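Local coordinates for cellulosomal-scaffolding protein A (Clostridium thermocellum, PDB 4B9F) that probably binds crystalline cellulose, as a family 3a carbohydrate-binding module of the scaffolding protein that organises the cellulosome, at residues K3-P11 with S128-W138; N10-P20 with R112-Q123. All blocks are in the same frame, centred on the assembly; numbering follows the deposited sequence.

Contact 1 of 2, residues K3-P11 with S128-W138; sequences KVEFYNSNP and SFKSASQFVEW
Tyr-7 turns the edge of its ring to the face of Phe-135 where strand 2-8 meets the short, weakly bonded strand 136-137 at the margin of one sheet of the beta-sandwich. The two ring planes stand at 85°, a T-shaped pair with Tyr-7 CE1 over the centre of the Phe-135 ring. With its CG set between backbone N and carbonyl carbon (chi1 73°), Tyr-7 also lays one face over the peptide of Gln-134. Phe-6 and Val-136 form an antiparallel hydrogen-bonded pair, Phe-6 N donating to Val-136 O at 2.8 Å. The Phe-6 ring goes into the sandwich interior, where an aromatic residue suits the apolar surroundings of Phe-22 and Tyr-41. Beside it lies the indole of Trp-138, nearly parallel but slid aside; Phe-6 CD2 still comes to 3.4 Å from Trp-138 CD1. The indole is held by Trp-138 NE1 bonding Ser-128 O at 2.8 Å. Farther along, the Asn-8 amide leans on the Phe-129 ring, and ND2 is taken by Tyr-41 OH. Asn-8 grips Lys-130 twice: its main-chain N bonds Lys-130 O, and OD1 takes the place of a backbone carbonyl, accepting from Lys-130 N at 2.8 Å along a nearly straight N-H (168°).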
loop_
_atom_site.group_PDB
_atom_site.type_symbol
_atom_site.label_atom_id
_atom_site.label_comp_id
_atom_site.label_asym_id
_atom_site.label_seq_id
_atom_site.Cartn_x
_atom_site.Cartn_y
_atom_site.Cartn_z
ATOM N N LYS A 3 10.318 -7.596 -4.033
ATOM C CA LYS A 3 10.217 -6.487 -4.968
ATOM C C LYS A 3 8.852 -5.845 -4.764
ATOM O O LYS A 3 7.855 -6.546 -4.591
ATOM C CB LYS A 3 10.327 -7.003 -6.405
ATOM C CG LYS A 3 10.014 -5.963 -7.474
ATOM C CD LYS A 3 10.334 -6.465 -8.879
ATOM C CE LYS A 3 9.428 -7.612 -9.305
ATOM N NZ LYS A 3 9.652 -7.972 -10.738
ATOM N N VAL A 4 8.805 -4.519 -4.790
ATOM C CA VAL A 4 7.544 -3.806 -4.645
ATOM C C VAL A 4 7.312 -2.952 -5.881
ATOM O O VAL A 4 8.202 -2.212 -6.304
ATOM C CB VAL A 4 7.530 -2.910 -3.392
ATOM C CG1 VAL A 4 6.218 -2.133 -3.312
ATOM C CG2 VAL A 4 7.764 -3.748 -2.132
ATOM N N GLU A 5 6.130 -3.090 -6.474
ATOM C CA GLU A 5 5.712 -2.248 -7.572
ATOM C C GLU A 5 4.438 -1.546 -7.132
ATOM O O GLU A 5 3.720 -2.031 -6.254
ATOM C CB GLU A 5 5.443 -3.088 -8.809
ATOM C CG GLU A 5 6.645 -3.844 -9.303
ATOM C CD GLU A 5 6.257 -4.810 -10.389
ATOM O OE1 GLU A 5 6.225 -4.403 -11.566
ATOM O OE2 GLU A 5 5.955 -5.974 -10.062
ATOM N N PHE A 6 4.158 -0.409 -7.750
ATOM C CA PHE A 6 3.156 0.487 -7.218
ATOM C C PHE A 6 2.624 1.434 -8.287
ATOM O O PHE A 6 3.349 1.800 -9.209
ATOM C CB PHE A 6 3.779 1.331 -6.096
ATOM C CG PHE A 6 2.806 2.283 -5.503
ATOM C CD1 PHE A 6 1.908 1.838 -4.553
ATOM C CD2 PHE A 6 2.711 3.592 -5.963
ATOM C CE1 PHE A 6 0.940 2.673 -4.057
ATOM C CE2 PHE A 6 1.744 4.444 -5.471
ATOM C CZ PHE A 6 0.850 3.983 -4.519
ATOM N N TYR A 7 1.361 1.833 -8.152
ATOM C CA TYR A 7 0.864 3.044 -8.810
ATOM C C TYR A 7 -0.437 3.485 -8.154
ATOM O O TYR A 7 -1.076 2.701 -7.439
ATOM C CB TYR A 7 0.672 2.871 -10.328
ATOM C CG TYR A 7 -0.510 2.017 -10.762
ATOM C CD1 TYR A 7 -0.565 0.661 -10.464
ATOM C CD2 TYR A 7 -1.541 2.563 -11.527
ATOM C CE1 TYR A 7 -1.643 -0.130 -10.889
ATOM C CE2 TYR A 7 -2.615 1.787 -11.950
ATOM C CZ TYR A 7 -2.664 0.444 -11.631
ATOM O OH TYR A 7 -3.731 -0.320 -12.065
ATOM N N ASN A 8 -0.812 4.742 -8.382
ATOM C CA ASN A 8 -2.132 5.253 -7.986
ATOM C C ASN A 8 -3.075 5.121 -9.161
ATOM O O ASN A 8 -2.772 5.596 -10.256
ATOM C CB ASN A 8 -2.040 6.721 -7.583
ATOM C CG ASN A 8 -1.332 6.909 -6.266
ATOM O OD1 ASN A 8 -0.102 6.954 -6.216
ATOM N ND2 ASN A 8 -2.097 6.979 -5.184
ATOM N N SER A 9 -4.218 4.482 -8.956
ATOM C CA SER A 9 -5.105 4.251 -10.092
ATOM C C SER A 9 -5.839 5.511 -10.539
ATOM O O SER A 9 -6.165 5.651 -11.725
ATOM C CB SER A 9 -6.085 3.125 -9.787
ATOM O OG SER A 9 -6.885 3.462 -8.672
ATOM N N ASN A 10 -6.104 6.424 -9.605
ATOM C CA ASN A 10 -6.792 7.672 -9.945
ATOM C C ASN A 10 -5.866 8.863 -9.771
ATOM O O ASN A 10 -5.468 9.184 -8.657
ATOM C CB ASN A 10 -8.065 7.848 -9.124
ATOM C CG ASN A 10 -7.798 7.949 -7.652
ATOM O OD1 ASN A 10 -6.980 7.204 -7.110
ATOM N ND2 ASN A 10 -8.480 8.887 -6.987
ATOM N N PRO A 11 -5.499 9.508 -10.883
ATOM C CA PRO A 11 -4.459 10.536 -10.826
ATOM C C PRO A 11 -4.940 11.972 -10.620
ATOM O O PRO A 11 -4.089 12.851 -10.586
ATOM C CB PRO A 11 -3.797 10.414 -12.198
ATOM C CG PRO A 11 -4.894 9.985 -13.096
ATOM C CD PRO A 11 -5.769 9.075 -12.267
ATOM N N SER A 128 4.300 9.674 -1.711
ATOM C CA SER A 128 4.218 8.368 -2.360
ATOM C C SER A 128 3.438 8.349 -3.675
ATOM O O SER A 128 3.445 7.343 -4.377
ATOM C CB SER A 128 3.610 7.331 -1.424
ATOM O OG SER A 128 4.466 7.074 -0.321
ATOM N N PHE A 129 2.755 9.440 -4.009
ATOM C CA PHE A 129 1.882 9.441 -5.176
ATOM C C PHE A 129 2.671 9.170 -6.451
ATOM O O PHE A 129 3.723 9.774 -6.671
ATOM C CB PHE A 129 1.166 10.786 -5.283
ATOM C CG PHE A 129 0.316 10.922 -6.519
ATOM C CD1 PHE A 129 -0.931 10.326 -6.591
ATOM C CD2 PHE A 129 0.770 11.643 -7.606
ATOM C CE1 PHE A 129 -1.718 10.453 -7.732
ATOM C CE2 PHE A 129 -0.009 11.774 -8.747
ATOM C CZ PHE A 129 -1.254 11.174 -8.805
ATOM N N LYS A 130 2.156 8.264 -7.278
ATOM C CA LYS A 130 2.788 7.914 -8.548
ATOM C C LYS A 130 1.716 7.635 -9.592
ATOM O O LYS A 130 1.033 6.609 -9.540
ATOM C CB LYS A 130 3.653 6.666 -8.377
ATOM C CG LYS A 130 4.429 6.251 -9.618
ATOM C CD LYS A 130 5.310 7.381 -10.115
ATOM C CE LYS A 130 6.219 6.931 -11.246
ATOM N NZ LYS A 130 6.982 8.080 -11.808
ATOM N N SER A 131 1.562 8.546 -10.542
ATOM C CA SER A 131 0.650 8.312 -11.642
ATOM C C SER A 131 1.373 7.472 -12.681
ATOM O O SER A 131 2.470 7.815 -13.125
ATOM C CB SER A 131 0.178 9.628 -12.252
ATOM O OG SER A 131 -0.716 9.375 -13.324
ATOM N N ALA A 132 0.757 6.363 -13.060
ATOM C CA ALA A 132 1.308 5.484 -14.074
ATOM C C ALA A 132 0.138 4.693 -14.612
ATOM O O ALA A 132 -0.906 4.603 -13.964
ATOM C CB ALA A 132 2.358 4.554 -13.472
ATOM N N SER A 133 0.297 4.121 -15.795
ATOM C CA SER A 133 -0.792 3.354 -16.383
ATOM C C SER A 133 -0.867 1.970 -15.746
ATOM O O SER A 133 -1.885 1.292 -15.835
ATOM C CB SER A 133 -0.619 3.244 -17.896
ATOM O OG SER A 133 0.635 2.678 -18.226
ATOM N N GLN A 134 0.210 1.564 -15.085
ATOM C CA GLN A 134 0.291 0.240 -14.487
ATOM C C GLN A 134 1.350 0.235 -13.398
ATOM O O GLN A 134 2.035 1.232 -13.189
ATOM C CB GLN A 134 0.651 -0.810 -15.539
ATOM C CG GLN A 134 2.112 -0.793 -15.967
ATOM C CD GLN A 134 2.459 0.407 -16.823
ATOM O OE1 GLN A 134 1.870 0.617 -17.883
ATOM N NE2 GLN A 134 3.414 1.207 -16.363
ATOM N N PHE A 135 1.490 -0.895 -12.715
ATOM C CA PHE A 135 2.504 -1.028 -11.674
ATOM C C PHE A 135 3.898 -0.701 -12.201
ATOM O O PHE A 135 4.289 -1.153 -13.277
ATOM C CB PHE A 135 2.521 -2.453 -11.127
ATOM C CG PHE A 135 1.269 -2.846 -10.411
ATOM C CD1 PHE A 135 1.010 -2.385 -9.130
ATOM C CD2 PHE A 135 0.350 -3.692 -11.013
ATOM C CE1 PHE A 135 -0.142 -2.762 -8.466
ATOM C CE2 PHE A 135 -0.800 -4.059 -10.356
ATOM C CZ PHE A 135 -1.045 -3.593 -9.089
ATOM N N VAL A 136 4.647 0.081 -11.429
ATOM C CA VAL A 136 6.039 0.363 -11.737
ATOM C C VAL A 136 6.873 0.211 -10.476
ATOM O O VAL A 136 6.365 0.295 -9.361
ATOM C CB VAL A 136 6.241 1.781 -12.315
ATOM C CG1 VAL A 136 5.451 1.951 -13.616
ATOM C CG2 VAL A 136 5.856 2.845 -11.297
ATOM N N GLU A 137 8.161 -0.036 -10.651
ATOM C CA GLU A 137 9.049 -0.096 -9.511
ATOM C C GLU A 137 9.147 1.306 -8.930
ATOM O O GLU A 137 9.422 2.263 -9.647
ATOM C CB GLU A 137 10.415 -0.595 -9.957
ATOM C CG GLU A 137 11.267 -1.143 -8.833
ATOM C CD GLU A 137 12.445 -1.939 -9.352
ATOM O OE1 GLU A 137 13.116 -1.461 -10.290
ATOM O OE2 GLU A 137 12.693 -3.047 -8.833
ATOM N N TRP A 138 8.902 1.432 -7.634
ATOM C CA TRP A 138 8.756 2.747 -7.027
ATOM C C TRP A 138 9.363 2.731 -5.639
ATOM O O TRP A 138 8.946 1.953 -4.782
ATOM C CB TRP A 138 7.266 3.062 -6.943
ATOM C CG TRP A 138 6.867 4.409 -6.421
ATOM C CD1 TRP A 138 5.932 4.657 -5.456
ATOM C CD2 TRP A 138 7.332 5.691 -6.865
ATOM N NE1 TRP A 138 5.787 6.009 -5.268
ATOM C CE2 TRP A 138 6.636 6.668 -6.117
ATOM C CE3 TRP A 138 8.266 6.112 -7.821
ATOM C CZ2 TRP A 138 6.845 8.035 -6.292
ATOM C CZ3 TRP A 138 8.476 7.472 -7.989
ATOM C CH2 TRP A 138 7.770 8.417 -7.226
HETATM O O HOH W 1 -2.348 7.044 -12.499
#

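Contact 2 of 2, residues N10-P20 with R112-Q123; sequences NPSDTTNSINP and RFAKNDWSNYTQ. With CA (calcium ion), chain C.
A short two-stranded antiparallel sheet beside the calcium site joins 10-20 to 112-123: Thr-15 and Tyr-121 form its hydrogen-bonded pair, and Thr-122 O binds the calcium ion at 2.4 Å. Thr-44, Asp-46, Asn-125 and Asp-126 supply further ligands. Next along, Gln-123 is long enough to carry its amide into the bend at 10-13. Gln-123 NE2 spends both hydrogens there, on Ser-12 O at 2.8 Å and Asn-10 O at 3.0 Å, with both acceptors in the amide plane, which fixes the rotation of this buried group. Gln-123 N meanwhile bonds Asp-13 O. Where the two segments part and meet again, Ile-18 pairs with Phe-113 and packs against two rings. Its CB lies over the Phe-113 face, 3.8 Å from the ring centroid; its CD1, carried outward by an extended chi2 of 172°, sits over Tyr-121 at 3.7 Å from that centroid. A branched aliphatic chain suits this place because separate carbons can serve separate faces. Lys-115 CD lies at the opposite face of Tyr-121, whose hydroxyl bonds Gln-51. Main-chain pairing, CH-pi packing and a carbonyl ligand together mark the calcium-bound end of a beta-sandwich, where a small two-stranded sheet adjoins the main one.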
loop_
_atom_site.group_PDB
_atom_site.type_symbol
_atom_site.label_atom_id
_atom_site.label_comp_id
_atom_site.label_asym_id
_atom_site.label_seq_id
_atom_site.Cartn_x
_atom_site.Cartn_y
_atom_site.Cartn_z
ATOM N N ASN A 10 -6.104 6.424 -9.605
ATOM C CA ASN A 10 -6.792 7.672 -9.945
ATOM C C ASN A 10 -5.866 8.863 -9.771
ATOM O O ASN A 10 -5.468 9.184 -8.657
ATOM C CB ASN A 10 -8.065 7.848 -9.124
ATOM C CG ASN A 10 -7.798 7.949 -7.652
ATOM O OD1 ASN A 10 -6.980 7.204 -7.110
ATOM N ND2 ASN A 10 -8.480 8.887 -6.987
ATOM N N PRO A 11 -5.499 9.508 -10.883
ATOM C CA PRO A 11 -4.459 10.536 -10.826
ATOM C C PRO A 11 -4.940 11.972 -10.620
ATOM O O PRO A 11 -4.089 12.851 -10.586
ATOM C CB PRO A 11 -3.797 10.414 -12.198
ATOM C CG PRO A 11 -4.894 9.985 -13.096
ATOM C CD PRO A 11 -5.769 9.075 -12.267
ATOM N N SER A 12 -6.241 12.213 -10.492
ATOM C CA SER A 12 -6.737 13.580 -10.319
ATOM C C SER A 12 -6.103 14.263 -9.114
ATOM O O SER A 12 -6.012 13.681 -8.031
ATOM C CB SER A 12 -8.251 13.593 -10.152
ATOM O OG SER A 12 -8.866 13.093 -11.318
ATOM N N ASP A 13 -5.683 15.508 -9.293
ATOM C CA ASP A 13 -5.031 16.216 -8.202
ATOM C C ASP A 13 -5.959 16.375 -6.999
ATOM O O ASP A 13 -5.573 16.113 -5.862
ATOM C CB ASP A 13 -4.529 17.580 -8.666
ATOM C CG ASP A 13 -3.706 18.277 -7.607
ATOM O OD1 ASP A 13 -2.922 17.593 -6.918
ATOM O OD2 ASP A 13 -3.837 19.508 -7.462
ATOM N N THR A 14 -7.189 16.804 -7.250
ATOM C CA THR A 14 -8.185 16.924 -6.196
ATOM C C THR A 14 -9.095 15.704 -6.237
ATOM O O THR A 14 -9.671 15.383 -7.277
ATOM C CB THR A 14 -9.018 18.198 -6.370
ATOM O OG1 THR A 14 -8.144 19.332 -6.387
ATOM C CG2 THR A 14 -10.018 18.351 -5.234
ATOM N N THR A 15 -9.210 15.013 -5.111
ATOM C CA THR A 15 -9.993 13.784 -5.077
ATOM C C THR A 15 -10.459 13.514 -3.657
ATOM O O THR A 15 -9.783 13.895 -2.710
ATOM C CB THR A 15 -9.154 12.584 -5.578
ATOM O OG1 THR A 15 -9.959 11.399 -5.592
ATOM C CG2 THR A 15 -7.931 12.346 -4.686
ATOM N N ASN A 16 -11.612 12.866 -3.500
ATOM C CA ASN A 16 -12.045 12.459 -2.165
ATOM C C ASN A 16 -11.664 11.021 -1.809
ATOM O O ASN A 16 -12.019 10.522 -0.748
ATOM C CB ASN A 16 -13.539 12.739 -1.933
ATOM C CG ASN A 16 -14.456 11.883 -2.798
ATOM O OD1 ASN A 16 -14.061 10.861 -3.349
ATOM N ND2 ASN A 16 -15.708 12.299 -2.891
ATOM N N SER A 17 -10.954 10.356 -2.708
ATOM C CA SER A 17 -10.468 9.022 -2.425
ATOM C C SER A 17 -9.075 8.865 -2.992
ATOM O O SER A 17 -8.772 9.355 -4.081
ATOM C CB SER A 17 -11.395 7.972 -3.036
ATOM O OG SER A 17 -12.729 8.167 -2.597
ATOM N N ILE A 18 -8.232 8.186 -2.230
ATOM C CA ILE A 18 -6.883 7.839 -2.666
ATOM C C ILE A 18 -6.828 6.321 -2.841
ATOM O O ILE A 18 -7.357 5.574 -2.021
ATOM C CB ILE A 18 -5.827 8.368 -1.675
ATOM C CG1 ILE A 18 -5.840 9.903 -1.725
ATOM C CG2 ILE A 18 -4.426 7.859 -2.034
ATOM C CD1 ILE A 18 -5.000 10.599 -0.670
ATOM N N ASN A 19 -6.209 5.872 -3.931
ATOM C CA ASN A 19 -6.291 4.474 -4.342
ATOM C C ASN A 19 -4.923 3.882 -4.633
ATOM O O ASN A 19 -4.538 3.707 -5.791
ATOM C CB ASN A 19 -7.187 4.333 -5.576
ATOM C CG ASN A 19 -8.612 4.755 -5.305
ATOM O OD1 ASN A 19 -8.924 5.947 -5.242
ATOM N ND2 ASN A 19 -9.484 3.780 -5.118
ATOM N N PRO A 20 -4.168 3.574 -3.573
ATOM C CA PRO A 20 -2.834 2.994 -3.750
ATOM C C PRO A 20 -2.939 1.550 -4.234
ATOM O O PRO A 20 -3.656 0.749 -3.627
ATOM C CB PRO A 20 -2.228 3.068 -2.339
ATOM C CG PRO A 20 -3.405 3.116 -1.428
ATOM C CD PRO A 20 -4.541 3.748 -2.161
ATOM N N ARG A 112 -7.909 1.527 -0.983
ATOM C CA ARG A 112 -8.712 2.723 -1.139
ATOM C C ARG A 112 -8.922 3.349 0.226
ATOM O O ARG A 112 -9.182 2.642 1.208
ATOM C CB ARG A 112 -10.066 2.368 -1.758
ATOM C CG ARG A 112 -10.961 3.561 -2.029
ATOM C CD ARG A 112 -12.095 3.167 -2.965
ATOM N NE ARG A 112 -12.859 2.056 -2.422
ATOM C CZ ARG A 112 -13.847 2.193 -1.539
ATOM N NH1 ARG A 112 -14.203 3.404 -1.121
ATOM N NH2 ARG A 112 -14.485 1.121 -1.074
ATOM N N PHE A 113 -8.817 4.668 0.305
ATOM C CA PHE A 113 -9.144 5.332 1.565
ATOM C C PHE A 113 -9.768 6.701 1.356
ATOM O O PHE A 113 -9.594 7.329 0.305
ATOM C CB PHE A 113 -7.975 5.340 2.565
ATOM C CG PHE A 113 -6.781 6.159 2.155
ATOM C CD1 PHE A 113 -6.699 7.502 2.499
ATOM C CD2 PHE A 113 -5.694 5.571 1.514
ATOM C CE1 PHE A 113 -5.567 8.253 2.197
ATOM C CE2 PHE A 113 -4.567 6.319 1.200
ATOM C CZ PHE A 113 -4.507 7.660 1.537
ATOM N N ALA A 114 -10.509 7.147 2.366
ATOM C CA ALA A 114 -11.209 8.413 2.302
ATOM C C ALA A 114 -11.371 8.979 3.694
ATOM O O ALA A 114 -11.294 8.252 4.694
ATOM C CB ALA A 114 -12.582 8.213 1.685
ATOM N N LYS A 115 -11.617 10.278 3.753
ATOM C CA LYS A 115 -12.005 10.916 5.002
ATOM C C LYS A 115 -13.458 10.568 5.297
ATOM O O LYS A 115 -14.258 10.376 4.376
ATOM C CB LYS A 115 -11.834 12.423 4.900
ATOM C CG LYS A 115 -10.378 12.833 4.758
ATOM C CD LYS A 115 -10.260 14.295 4.419
ATOM C CE LYS A 115 -8.816 14.710 4.397
ATOM N NZ LYS A 115 -8.618 16.144 4.064
ATOM N N ASN A 116 -13.808 10.482 6.572
ATOM C CA ASN A 116 -15.150 10.023 6.905
ATOM C C ASN A 116 -16.243 11.003 6.477
ATOM O O ASN A 116 -17.407 10.619 6.349
ATOM C CB ASN A 116 -15.240 9.635 8.386
ATOM C CG ASN A 116 -14.419 8.376 8.715
ATOM O OD1 ASN A 116 -13.756 7.804 7.840
ATOM N ND2 ASN A 116 -14.442 7.957 9.978
ATOM N N ASP A 117 -15.864 12.253 6.226
ATOM C CA ASP A 117 -16.806 13.253 5.724
ATOM C C ASP A 117 -16.707 13.431 4.203
ATOM O O ASP A 117 -17.368 14.294 3.629
ATOM C CB ASP A 117 -16.635 14.593 6.458
ATOM C CG ASP A 117 -15.341 15.305 6.103
ATOM O OD1 ASP A 117 -14.448 14.677 5.502
ATOM O OD2 ASP A 117 -15.213 16.501 6.439
ATOM N N TRP A 118 -15.881 12.603 3.567
ATOM C CA TRP A 118 -15.739 12.597 2.110
ATOM C C TRP A 118 -15.222 13.918 1.538
ATOM O O TRP A 118 -15.443 14.231 0.362
ATOM C CB TRP A 118 -17.031 12.091 1.425
ATOM C CG TRP A 118 -17.222 10.644 1.752
ATOM C CD1 TRP A 118 -17.929 10.125 2.800
ATOM C CD2 TRP A 118 -16.619 9.530 1.083
ATOM N NE1 TRP A 118 -17.816 8.755 2.810
ATOM C CE2 TRP A 118 -17.016 8.366 1.768
ATOM C CE3 TRP A 118 -15.785 9.405 -0.034
ATOM C CZ2 TRP A 118 -16.614 7.092 1.369
ATOM C CZ3 TRP A 118 -15.384 8.138 -0.427
ATOM C CH2 TRP A 118 -15.802 7.001 0.271
ATOM N N SER A 119 -14.493 14.667 2.364
ATOM C CA SER A 119 -13.869 15.912 1.919
ATOM C C SER A 119 -12.601 15.639 1.104
ATOM O O SER A 119 -12.110 14.512 1.029
ATOM C CB SER A 119 -13.588 16.851 3.099
ATOM O OG SER A 119 -12.714 16.274 4.046
ATOM N N ASN A 120 -12.080 16.676 0.468
ATOM C CA ASN A 120 -11.047 16.477 -0.540
ATOM C C ASN A 120 -9.622 16.350 -0.024
ATOM O O ASN A 120 -9.261 16.908 1.014
ATOM C CB ASN A 120 -11.103 17.586 -1.588
ATOM C CG ASN A 120 -12.300 17.456 -2.505
ATOM O OD1 ASN A 120 -12.827 16.363 -2.697
ATOM N ND2 ASN A 120 -12.728 18.572 -3.086
ATOM N N TYR A 121 -8.840 15.591 -0.786
ATOM C CA TYR A 121 -7.393 15.554 -0.694
ATOM C C TYR A 121 -6.800 16.237 -1.923
ATOM O O TYR A 121 -7.452 16.348 -2.976
ATOM C CB TYR A 121 -6.895 14.119 -0.772
ATOM C CG TYR A 121 -7.257 13.179 0.343
ATOM C CD1 TYR A 121 -6.570 13.197 1.558
ATOM C CD2 TYR A 121 -8.240 12.210 0.156
ATOM C CE1 TYR A 121 -6.876 12.286 2.569
ATOM C CE2 TYR A 121 -8.557 11.310 1.152
ATOM C CZ TYR A 121 -7.869 11.343 2.355
ATOM O OH TYR A 121 -8.179 10.425 3.330
ATOM N N THR A 122 -5.539 16.630 -1.792
ATOM C CA THR A 122 -4.722 17.111 -2.895
ATOM C C THR A 122 -3.575 16.123 -3.052
ATOM O O THR A 122 -2.855 15.870 -2.085
ATOM C CB THR A 122 -4.137 18.488 -2.551
ATOM O OG1 THR A 122 -5.204 19.442 -2.472
ATOM C CG2 THR A 122 -3.115 18.926 -3.594
ATOM N N GLN A 123 -3.401 15.554 -4.243
ATOM C CA GLN A 123 -2.389 14.510 -4.403
ATOM C C GLN A 123 -1.005 15.027 -4.784
ATOM O O GLN A 123 -0.023 14.307 -4.651
ATOM C CB GLN A 123 -2.861 13.439 -5.387
ATOM C CG GLN A 123 -4.193 12.815 -4.990
ATOM C CD GLN A 123 -4.392 11.456 -5.616
ATOM O OE1 GLN A 123 -3.974 10.436 -5.060
ATOM N NE2 GLN A 123 -5.031 11.426 -6.776
HETATM CA CA CA C . -2.124 15.818 0.196
HETATM O O HOH W 2 -4.869 7.888 -5.648
HETATM O O HOH W 3 -6.000 20.059 -5.018
HETATM O O HOH W 4 -12.470 11.850 1.583
HETATM O O HOH W 5 -16.930 14.594 -1.741
HETATM O O HOH W 6 -13.980 5.901 -2.451
HETATM O O HOH W 7 -3.580 13.815 -0.119
#

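How the contacts relate
Both contacts tie strand or loop near the start of the chain to later parts, and contact 2 is nested within the loop closed by contact 1. They share Asn-10 and Pro-11 and reach the same six-stranded sheet, at strand 2-8 and at strand 106-115. Each is partly buried, but contact 1 lies nearer the chain centre and contact 2 farther out, by the metal. Contact 1 adds a T-shaped ring pair to four hydrogen bonds; contact 2 has seven, CH-pi packing by an isoleucine, more bridging waters and an ion. They meet directly where Phe-129 CD1 packs 3.4 Å from Gln-123 OE1 and Phe-6 touches Pro-20, while Ser-9 N probably bonds Asn-19 O.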